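PDB 1Y9I: Low temperature requirement C protein from Listeria monocytogenes, which probably acts as a phosphatidylglycerophosphatase, a putative membrane-associated lipid phosphatase, and binds calcium and magnesium ions at neighbouring sites in an all-helical tetramer. Local coordinates for residues V123-G126 and I127-K130; V73-K77 and G78-Q82; H54-K58 and R59-N63; P41-L45 and D46-Q50. One frame throughout, in Å; residues are numbered along the deposited sequence.

Contact 1 (V123-G126 and I127-K130); sequences VKPG and ILAK
The turn between helix 114-123 and the short, weakly bonded helix 127-130 brings K124 and P125 back against L128, while G126 offers its carbonyl to the first turn of the new helix. K124 is the first residue to leave the helical conformation, and its positive phi of 46° turns the chain so that its CA comes to 3.7 Å from L128 CB. K124 CB and L128 CB are 4.0 Å apart. Beside them P125 and L128 lie side by side and point the same way, the ring CD of P125 meeting L128 CD1 at 4.1 Å. L128 has CG beside its own backbone N (chi1 -66°) and CD1 anti to CA, and the two torsions together place CD1 near both P125 CD and K124 CA.

Two backbone bonds close the turn. L128 N donates to P125 O at 3.1 Å, with an N-H...O angle of 136°, and A129 N donates to G126 O at 2.9 Å from well above the carbonyl plane. The methyl CB of A129 also approaches G126 O, at 3.3 Å. I120 of the preceding helix touches both P125 and L128, and V147 of helix 143-160 packs on I127 and L128, so the apolar side of the turn faces the bundle.

K124 runs extended to CE and bends at its last torsion, where NZ donates to D121 O. This bond ties the lysine end to the last turn of helix 114-123; with the side chain about 7 Å from the bound magnesium ion, its charge may modestly affect the electrostatics of the metal site.

Contact 2 (V73-K77 and G78-Q82); sequences VMAEK and GELVQ
M74, a selenomethionine, has CG beside its backbone N (chi1 -71°) and bends again at chi2, and these two turns carry SE over E79, where it sits 3.9 Å from E79 CB. The chi1 of E79 (-59°) sets its CG 3.6 Å from K77 CB; E79 CG touches both K77 CB and M74 SE, which approach it from directions about at right angles. A further bend at chi2 directs the carboxylate, and the charged ends do not meet: K77 NZ and E79 OE2 are 6.7 Å apart. On another side of M74, L80 spreads its two methyls over the last helical turn, CD2 at 3.8 Å from M74 CB and CD1 at 4.0 Å from A75 CB.

Two backbone bonds accompany this convergence. E79 N donates to M74 O at 3.0 Å in a nearly straight bond (170°), whereas G78 N reaches A75 O at 3.2 Å from high above the carbonyl plane. M74 and E79 also pack on M74 of the third subunit, and I88 of helix 84-89 covers A75 and L80. With G78 at positive phi and these two bonds back into the last turn, helix 59-76 ends in a Schellman motif.

Contact 3 (H54-K58 and R59-N63); sequences HVLRK and REVQN
Q62 reaches back across the break between two helices and donates from NE2 to L56 O at 2.8 Å. The bond is almost straight (173°), with L56 O within 2° of the amide plane of Q62, though the N-H meets the carbonyl at a bend and somewhat off its plane. Its chain starts with CG beside the backbone N (chi1 -64°) and runs extended, long enough to span the turn. Alongside, the buried valines interlock: V61 CG2 touches V55 CG1 at 3.8 Å, the two side chains crossing at about a right angle, and V61 CG1 meets L56 CD2 at 4.2 Å.

This is the tight connection between helix 45-56 and helix 59-76, with K58 at the N-cap position of the second. K58 O accepts Q62 N at 3.0 Å, forming the first-turn bond, and a weak one from V61 N. A153 and A154 of helix 143-160 touch V55, while L10 and E11 of helix 9-20 touch Q62. Separately, E60 OE1 accepts a hydrogen bond from S111 N of the fourth subunit.

The other side is looser. K58 puts CB 3.8 Å from V61 CG2, but its chain bends at chi2 and its end leads away from the second helix. Exposed R57, in the connection, folds back along the end of helix 45-56, NH1 lying 3.1 Å above one face of the H54 ring, offset toward the rim.

Contact 4 (P41-L45 and D46-Q50); sequences PGLEL and DICRQ
L43 and I47 cross at about a right angle where the loop after helix 25-36 runs into the first turn of helix 45-56. The touching atoms are L43 CD1 and I47 CG2, at 3.4 Å, tighter than usual van der Waals contact. With CG anti to the backbone N (chi1 -179°), the L43 branch reaches over I47 and C48. The other methyl, CD2, rests 3.9 Å from C48 SG; the leucine thus straddles two successive residues of the helix, and I47 CG2 is also close to E44 O.

L45 and R49, one turn apart, form a second right-angle crossing. L45 CD2 comes to 3.4 Å from R49 NH2, approaching the guanidinium obliquely. Their backbones are joined by the helical bond from R49 N to L45 O, 2.8 Å long. A29 and E30 of helix 25-36 also pack on L45, which ties the start of this helix to the earlier one.

The bend of R49 at chi3 (-58°) turns its guanidinium back toward D46, giving a salt bridge of 3.0 Å between NH1 and OD1. R49 NE has a second acidic partner in D26 of helix 25-36, so two different nitrogens of the guanidinium are held by carboxylates, which should restrict its rotation. The remaining oxygen of D46 is also engaged: Q50 NE2 donates to D46 OD2 at 2.9 Å, meeting it from above the carboxylate plane.

From the N terminus the chain first meets contact 4, where the loop after helix 25-36 enters helix 45-56. Contact 3 follows a few residues later, at the far end of that helix, turning the chain into helix 59-76. Contact 2 ends helix 59-76 and leads to helix 84-89; like contact 3 it touches the third subunit. Contact 1 comes last, between helices 114-123 and 127-130, near the metal ions. All four are local turns in series, so none nests or crosses. Contacts 1 and 3 lie on opposite sides of the chain's centre, yet both pack on helix 143-160, while helix 25-36 touches contacts 1 and 4.

Contact 1 (V123-G126 and I127-K130)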
loop_
_atom_site.group_PDB
_atom_site.type_symbol
_atom_site.label_atom_id
_atom_site.label_comp_id
_atom_site.label_asym_id
_atom_site.label_seq_id
_atom_site.Cartn_x
_atom_site.Cartn_y
_atom_site.Cartn_z
ATOM N N VAL A 123 9.482 -18.913 -4.119
ATOM C CA VAL A 123 10.423 -19.991 -3.836
ATOM C C VAL A 123 9.922 -20.972 -2.785
ATOM O O VAL A 123 10.236 -22.162 -2.834
ATOM C CB VAL A 123 11.780 -19.409 -3.384
ATOM C CG1 VAL A 123 12.733 -20.528 -2.987
ATOM C CG2 VAL A 123 12.366 -18.571 -4.501
ATOM N N LYS A 124 9.154 -20.465 -1.831
ATOM C CA LYS A 124 8.589 -21.283 -0.768
ATOM C C LYS A 124 9.565 -22.258 -0.116
ATOM O O LYS A 124 9.335 -23.470 -0.102
ATOM C CB LYS A 124 7.377 -22.053 -1.298
ATOM C CG LYS A 124 6.320 -21.158 -1.915
ATOM C CD LYS A 124 5.133 -21.950 -2.434
ATOM C CE LYS A 124 4.097 -21.026 -3.048
ATOM N NZ LYS A 124 3.596 -20.031 -2.060
ATOM N N PRO A 125 10.665 -21.742 0.452
ATOM C CA PRO A 125 11.621 -22.645 1.091
ATOM C C PRO A 125 11.154 -23.070 2.484
ATOM O O PRO A 125 10.216 -22.496 3.043
ATOM C CB PRO A 125 12.888 -21.804 1.144
ATOM C CG PRO A 125 12.336 -20.437 1.440
ATOM C CD PRO A 125 11.155 -20.351 0.480
ATOM N N GLY A 126 11.811 -24.084 3.039
ATOM C CA GLY A 126 11.473 -24.552 4.372
ATOM C C GLY A 126 10.003 -24.742 4.709
ATOM O O GLY A 126 9.262 -25.390 3.969
ATOM N N ILE A 127 9.592 -24.170 5.838
ATOM C CA ILE A 127 8.218 -24.282 6.324
ATOM C C ILE A 127 7.166 -23.855 5.302
ATOM O O ILE A 127 6.046 -24.361 5.316
ATOM C CB ILE A 127 8.027 -23.461 7.626
ATOM C CG1 ILE A 127 6.642 -23.725 8.224
ATOM C CG2 ILE A 127 8.197 -21.976 7.342
ATOM C CD1 ILE A 127 6.442 -25.138 8.714
ATOM N N LEU A 128 7.513 -22.932 4.411
ATOM C CA LEU A 128 6.548 -22.486 3.412
ATOM C C LEU A 128 6.140 -23.625 2.481
ATOM O O LEU A 128 5.041 -23.621 1.929
ATOM C CB LEU A 128 7.103 -21.308 2.605
ATOM C CG LEU A 128 7.312 -20.034 3.439
ATOM C CD1 LEU A 128 7.862 -18.923 2.558
ATOM C CD2 LEU A 128 5.989 -19.606 4.069
ATOM N N ALA A 129 7.020 -24.606 2.313
ATOM C CA ALA A 129 6.705 -25.746 1.460
ATOM C C ALA A 129 5.646 -26.613 2.143
ATOM O O ALA A 129 4.754 -27.155 1.491
ATOM C CB ALA A 129 7.964 -26.565 1.185
ATOM N N LYS A 130 5.741 -26.730 3.463
ATOM C CA LYS A 130 4.794 -27.533 4.231
ATOM C C LYS A 130 3.400 -26.904 4.276
ATOM O O LYS A 130 2.400 -27.601 4.448
ATOM C CB LYS A 130 5.322 -27.744 5.654
ATOM C CG LYS A 130 6.682 -28.429 5.706
ATOM C CD LYS A 130 7.163 -28.643 7.140
ATOM C CE LYS A 130 6.305 -29.653 7.888
ATOM N NZ LYS A 130 6.748 -29.828 9.303
#

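Contact 2 (V73-K77 and G78-Q82)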
loop_
_atom_site.group_PDB
_atom_site.type_symbol
_atom_site.label_atom_id
_atom_site.label_comp_id
_atom_site.label_asym_id
_atom_site.label_seq_id
_atom_site.Cartn_x
_atom_site.Cartn_y
_atom_site.Cartn_z
ATOM N N VAL A 73 -8.993 -21.215 9.176
ATOM C CA VAL A 73 -9.663 -22.175 10.048
ATOM C C VAL A 73 -11.144 -22.297 9.716
ATOM O O VAL A 73 -11.690 -23.400 9.676
ATOM C CB VAL A 73 -9.479 -21.768 11.530
ATOM C CG1 VAL A 73 -10.291 -22.682 12.445
ATOM C CG2 VAL A 73 -8.001 -21.839 11.900
HETATM N N MSE A 74 -11.796 -21.168 9.465
HETATM C CA MSE A 74 -13.210 -21.194 9.118
HETATM C C MSE A 74 -13.399 -21.908 7.780
HETATM O O MSE A 74 -14.384 -22.617 7.576
HETATM C CB MSE A 74 -13.768 -19.767 9.049
HETATM C CG MSE A 74 -13.892 -19.100 10.405
HETATM SE SE MSE A 74 -15.062 -20.122 11.575
HETATM C CE MSE A 74 -15.490 -18.745 12.874
ATOM N N ALA A 75 -12.441 -21.727 6.877
ATOM C CA ALA A 75 -12.492 -22.360 5.570
ATOM C C ALA A 75 -12.357 -23.879 5.715
ATOM O O ALA A 75 -13.036 -24.645 5.015
ATOM C CB ALA A 75 -11.376 -21.810 4.680
ATOM N N GLU A 76 -11.482 -24.312 6.621
ATOM C CA GLU A 76 -11.275 -25.740 6.860
ATOM C C GLU A 76 -12.535 -26.382 7.422
ATOM O O GLU A 76 -12.837 -27.537 7.122
ATOM C CB GLU A 76 -10.146 -25.979 7.863
ATOM C CG GLU A 76 -8.786 -25.466 7.452
ATOM C CD GLU A 76 -7.686 -25.993 8.353
ATOM O OE1 GLU A 76 -7.897 -26.044 9.585
ATOM O OE2 GLU A 76 -6.606 -26.350 7.834
ATOM N N LYS A 77 -13.251 -25.630 8.252
ATOM C CA LYS A 77 -14.474 -26.119 8.881
ATOM C C LYS A 77 -15.709 -25.974 7.995
ATOM O O LYS A 77 -16.793 -26.424 8.365
ATOM C CB LYS A 77 -14.720 -25.376 10.195
ATOM C CG LYS A 77 -13.682 -25.625 11.274
ATOM C CD LYS A 77 -13.952 -24.740 12.484
ATOM C CE LYS A 77 -12.903 -24.929 13.566
ATOM N NZ LYS A 77 -13.094 -23.949 14.675
ATOM N N GLY A 78 -15.550 -25.345 6.834
ATOM C CA GLY A 78 -16.677 -25.160 5.935
ATOM C C GLY A 78 -17.732 -24.224 6.500
ATOM O O GLY A 78 -18.926 -24.391 6.245
ATOM N N GLU A 79 -17.284 -23.221 7.250
ATOM C CA GLU A 79 -18.182 -22.249 7.879
ATOM C C GLU A 79 -18.420 -20.988 7.048
ATOM O O GLU A 79 -19.326 -20.207 7.342
ATOM C CB GLU A 79 -17.619 -21.833 9.241
ATOM C CG GLU A 79 -17.422 -22.952 10.253
ATOM C CD GLU A 79 -18.699 -23.326 10.980
ATOM O OE1 GLU A 79 -19.537 -22.429 11.215
ATOM O OE2 GLU A 79 -18.860 -24.513 11.336
ATOM N N LEU A 80 -17.613 -20.775 6.014
ATOM C CA LEU A 80 -17.765 -19.580 5.190
ATOM C C LEU A 80 -18.912 -19.666 4.199
ATOM O O LEU A 80 -19.285 -20.751 3.751
ATOM C CB LEU A 80 -16.473 -19.298 4.415
ATOM C CG LEU A 80 -15.199 -19.091 5.237
ATOM C CD1 LEU A 80 -14.015 -18.894 4.284
ATOM C CD2 LEU A 80 -15.360 -17.879 6.154
ATOM N N VAL A 81 -19.471 -18.512 3.860
ATOM C CA VAL A 81 -20.547 -18.449 2.886
ATOM C C VAL A 81 -19.916 -18.703 1.522
ATOM O O VAL A 81 -18.723 -18.449 1.327
ATOM C CB VAL A 81 -21.211 -17.049 2.853
ATOM C CG1 VAL A 81 -21.747 -16.689 4.225
ATOM C CG2 VAL A 81 -20.198 -15.997 2.391
ATOM N N GLN A 82 -20.701 -19.215 0.584
ATOM C CA GLN A 82 -20.192 -19.445 -0.763
ATOM C C GLN A 82 -20.383 -18.128 -1.506
ATOM O O GLN A 82 -21.312 -17.378 -1.207
ATOM C CB GLN A 82 -20.977 -20.558 -1.469
ATOM C CG GLN A 82 -20.743 -21.958 -0.928
ATOM C CD GLN A 82 -19.303 -22.429 -1.095
ATOM O OE1 GLN A 82 -18.481 -21.753 -1.721
ATOM N NE2 GLN A 82 -18.995 -23.598 -0.537
#

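Contact 3 (H54-K58 and R59-N63)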
loop_
_atom_site.group_PDB
_atom_site.type_symbol
_atom_site.label_atom_id
_atom_site.label_comp_id
_atom_site.label_asym_id
_atom_site.label_seq_id
_atom_site.Cartn_x
_atom_site.Cartn_y
_atom_site.Cartn_z
ATOM N N HIS A 54 10.887 -9.655 17.542
ATOM C CA HIS A 54 10.549 -8.236 17.529
ATOM C C HIS A 54 9.348 -7.931 16.642
ATOM O O HIS A 54 8.518 -7.085 16.981
ATOM C CB HIS A 54 11.740 -7.395 17.068
ATOM C CG HIS A 54 12.720 -7.087 18.156
ATOM N ND1 HIS A 54 13.992 -7.614 18.183
ATOM C CD2 HIS A 54 12.619 -6.289 19.247
ATOM C CE1 HIS A 54 14.635 -7.153 19.243
ATOM N NE2 HIS A 54 13.824 -6.348 19.905
ATOM N N VAL A 55 9.257 -8.611 15.505
ATOM C CA VAL A 55 8.138 -8.401 14.596
ATOM C C VAL A 55 6.826 -8.859 15.248
ATOM O O VAL A 55 5.810 -8.159 15.188
ATOM C CB VAL A 55 8.358 -9.169 13.265
ATOM C CG1 VAL A 55 7.111 -9.096 12.394
ATOM C CG2 VAL A 55 9.544 -8.566 12.513
ATOM N N LEU A 56 6.857 -10.024 15.885
ATOM C CA LEU A 56 5.664 -10.560 16.528
ATOM C C LEU A 56 5.170 -9.726 17.712
ATOM O O LEU A 56 4.050 -9.921 18.178
ATOM C CB LEU A 56 5.902 -12.009 16.960
ATOM C CG LEU A 56 6.089 -13.001 15.804
ATOM C CD1 LEU A 56 6.373 -14.387 16.351
ATOM C CD2 LEU A 56 4.837 -13.023 14.937
ATOM N N ARG A 57 5.990 -8.793 18.188
ATOM C CA ARG A 57 5.580 -7.938 19.300
ATOM C C ARG A 57 4.780 -6.741 18.794
ATOM O O ARG A 57 4.229 -5.977 19.584
ATOM C CB ARG A 57 6.800 -7.430 20.082
ATOM C CG ARG A 57 7.615 -8.517 20.761
ATOM C CD ARG A 57 8.548 -7.929 21.810
ATOM N NE ARG A 57 9.444 -8.937 22.363
ATOM C CZ ARG A 57 10.631 -9.246 21.853
ATOM N NH1 ARG A 57 11.081 -8.622 20.775
ATOM N NH2 ARG A 57 11.366 -10.190 22.419
ATOM N N LYS A 58 4.727 -6.578 17.476
ATOM C CA LYS A 58 3.997 -5.467 16.871
ATOM C C LYS A 58 2.501 -5.742 16.830
ATOM O O LYS A 58 2.065 -6.761 16.304
ATOM C CB LYS A 58 4.500 -5.213 15.446
ATOM C CG LYS A 58 5.927 -4.700 15.361
ATOM C CD LYS A 58 6.037 -3.280 15.884
ATOM C CE LYS A 58 7.434 -2.726 15.660
ATOM N NZ LYS A 58 7.530 -1.287 16.026
ATOM N N ARG A 59 1.719 -4.819 17.379
ATOM C CA ARG A 59 0.272 -4.956 17.400
ATOM C C ARG A 59 -0.278 -5.124 15.979
ATOM O O ARG A 59 -1.172 -5.932 15.745
ATOM C CB ARG A 59 -0.359 -3.723 18.061
ATOM C CG ARG A 59 -1.822 -3.896 18.435
ATOM C CD ARG A 59 -2.407 -2.603 18.980
ATOM N NE ARG A 59 -3.730 -2.804 19.565
ATOM C CZ ARG A 59 -3.947 -3.379 20.744
ATOM N NH1 ARG A 59 -2.924 -3.811 21.472
ATOM N NH2 ARG A 59 -5.187 -3.531 21.194
ATOM N N GLU A 60 0.264 -4.357 15.037
ATOM C CA GLU A 60 -0.174 -4.414 13.638
ATOM C C GLU A 60 -0.035 -5.843 13.090
ATOM O O GLU A 60 -0.896 -6.338 12.350
ATOM C CB GLU A 60 0.675 -3.449 12.801
ATOM C CG GLU A 60 0.196 -3.189 11.388
ATOM C CD GLU A 60 -0.879 -2.115 11.306
ATOM O OE1 GLU A 60 -1.071 -1.553 10.206
ATOM O OE2 GLU A 60 -1.535 -1.838 12.334
ATOM N N VAL A 61 1.062 -6.495 13.451
ATOM C CA VAL A 61 1.325 -7.860 13.010
ATOM C C VAL A 61 0.366 -8.834 13.693
ATOM O O VAL A 61 -0.185 -9.722 13.063
ATOM C CB VAL A 61 2.782 -8.257 13.328
ATOM C CG1 VAL A 61 3.011 -9.739 13.046
ATOM C CG2 VAL A 61 3.724 -7.404 12.489
ATOM N N GLN A 62 0.157 -8.651 14.987
ATOM C CA GLN A 62 -0.731 -9.537 15.724
ATOM C C GLN A 62 -2.153 -9.518 15.165
ATOM O O GLN A 62 -2.791 -10.568 15.034
ATOM C CB GLN A 62 -0.714 -9.145 17.195
ATOM C CG GLN A 62 0.651 -9.346 17.832
ATOM C CD GLN A 62 0.831 -8.517 19.079
ATOM O OE1 GLN A 62 -0.129 -7.963 19.604
ATOM N NE2 GLN A 62 2.069 -8.430 19.567
ATOM N N ASN A 63 -2.640 -8.332 14.821
ATOM C CA ASN A 63 -3.981 -8.200 14.266
ATOM C C ASN A 63 -4.118 -8.976 12.965
ATOM O O ASN A 63 -5.131 -9.636 12.732
ATOM C CB ASN A 63 -4.327 -6.722 14.027
ATOM C CG ASN A 63 -4.584 -5.967 15.323
ATOM O OD1 ASN A 63 -5.084 -6.537 16.288
ATOM N ND2 ASN A 63 -4.266 -4.675 15.340
#

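Contact 4 (P41-L45 and D46-Q50)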
loop_
_atom_site.group_PDB
_atom_site.type_symbol
_atom_site.label_atom_id
_atom_site.label_comp_id
_atom_site.label_asym_id
_atom_site.label_seq_id
_atom_site.Cartn_x
_atom_site.Cartn_y
_atom_site.Cartn_z
ATOM N N PRO A 41 27.515 -12.679 5.012
ATOM C CA PRO A 41 28.158 -13.972 5.250
ATOM C C PRO A 41 28.428 -14.205 6.734
ATOM O O PRO A 41 28.780 -13.277 7.465
ATOM C CB PRO A 41 29.433 -13.883 4.410
ATOM C CG PRO A 41 29.727 -12.408 4.385
ATOM C CD PRO A 41 28.356 -11.817 4.165
ATOM N N GLY A 42 28.240 -15.444 7.177
ATOM C CA GLY A 42 28.463 -15.759 8.575
ATOM C C GLY A 42 27.222 -15.561 9.431
ATOM O O GLY A 42 27.209 -15.926 10.608
ATOM N N LEU A 43 26.177 -14.980 8.845
ATOM C CA LEU A 43 24.924 -14.745 9.565
ATOM C C LEU A 43 24.427 -16.059 10.161
ATOM O O LEU A 43 24.396 -17.083 9.480
ATOM C CB LEU A 43 23.863 -14.173 8.614
ATOM C CG LEU A 43 22.480 -13.841 9.193
ATOM C CD1 LEU A 43 22.594 -12.693 10.180
ATOM C CD2 LEU A 43 21.525 -13.471 8.060
ATOM N N GLU A 44 24.047 -16.027 11.433
ATOM C CA GLU A 44 23.554 -17.220 12.110
ATOM C C GLU A 44 22.085 -17.077 12.490
ATOM O O GLU A 44 21.524 -15.980 12.463
ATOM C CB GLU A 44 24.404 -17.514 13.351
ATOM C CG GLU A 44 25.851 -17.868 13.025
ATOM C CD GLU A 44 26.684 -18.169 14.262
ATOM O OE1 GLU A 44 26.702 -17.332 15.187
ATOM O OE2 GLU A 44 27.323 -19.242 14.308
ATOM N N LEU A 45 21.474 -18.197 12.856
ATOM C CA LEU A 45 20.059 -18.239 13.208
ATOM C C LEU A 45 19.611 -17.386 14.394
ATOM O O LEU A 45 18.529 -16.802 14.360
ATOM C CB LEU A 45 19.639 -19.689 13.456
ATOM C CG LEU A 45 18.131 -19.952 13.480
ATOM C CD1 LEU A 45 17.549 -19.649 12.105
ATOM C CD2 LEU A 45 17.861 -21.398 13.867
ATOM N N ASP A 46 20.434 -17.298 15.432
ATOM C CA ASP A 46 20.052 -16.540 16.622
ATOM C C ASP A 46 19.584 -15.106 16.381
ATOM O O ASP A 46 18.511 -14.720 16.850
ATOM C CB ASP A 46 21.191 -16.523 17.645
ATOM C CG ASP A 46 20.752 -15.964 18.989
ATOM O OD1 ASP A 46 19.895 -16.594 19.645
ATOM O OD2 ASP A 46 21.254 -14.893 19.388
ATOM N N ILE A 47 20.377 -14.310 15.670
ATOM C CA ILE A 47 19.983 -12.929 15.419
ATOM C C ILE A 47 18.730 -12.882 14.541
ATOM O O ILE A 47 17.937 -11.951 14.634
ATOM C CB ILE A 47 21.128 -12.111 14.756
ATOM C CG1 ILE A 47 20.702 -10.649 14.598
ATOM C CG2 ILE A 47 21.478 -12.688 13.402
ATOM C CD1 ILE A 47 20.437 -9.940 15.903
ATOM N N CYS A 48 18.552 -13.889 13.691
ATOM C CA CYS A 48 17.370 -13.949 12.837
ATOM C C CYS A 48 16.164 -14.199 13.739
ATOM O O CYS A 48 15.107 -13.598 13.568
ATOM C CB CYS A 48 17.517 -15.075 11.808
ATOM S SG CYS A 48 18.805 -14.780 10.553
ATOM N N ARG A 49 16.348 -15.083 14.715
ATOM C CA ARG A 49 15.303 -15.417 15.678
ATOM C C ARG A 49 14.861 -14.172 16.455
ATOM O O ARG A 49 13.660 -13.932 16.636
ATOM C CB ARG A 49 15.831 -16.474 16.649
ATOM C CG ARG A 49 14.844 -16.929 17.707
ATOM C CD ARG A 49 15.495 -17.951 18.635
ATOM N NE ARG A 49 15.990 -19.112 17.899
ATOM C CZ ARG A 49 17.255 -19.522 17.902
ATOM N NH1 ARG A 49 18.173 -18.867 18.605
ATOM N NH2 ARG A 49 17.605 -20.588 17.197
ATOM N N GLN A 50 15.832 -13.382 16.910
ATOM C CA GLN A 50 15.548 -12.166 17.674
ATOM C C GLN A 50 14.724 -11.161 16.871
ATOM O O GLN A 50 13.850 -10.489 17.411
ATOM C CB GLN A 50 16.851 -11.492 18.115
ATOM C CG GLN A 50 17.667 -12.273 19.134
ATOM C CD GLN A 50 18.936 -11.539 19.524
ATOM O OE1 GLN A 50 18.890 -10.380 19.938
ATOM N NE2 GLN A 50 20.076 -12.209 19.394
#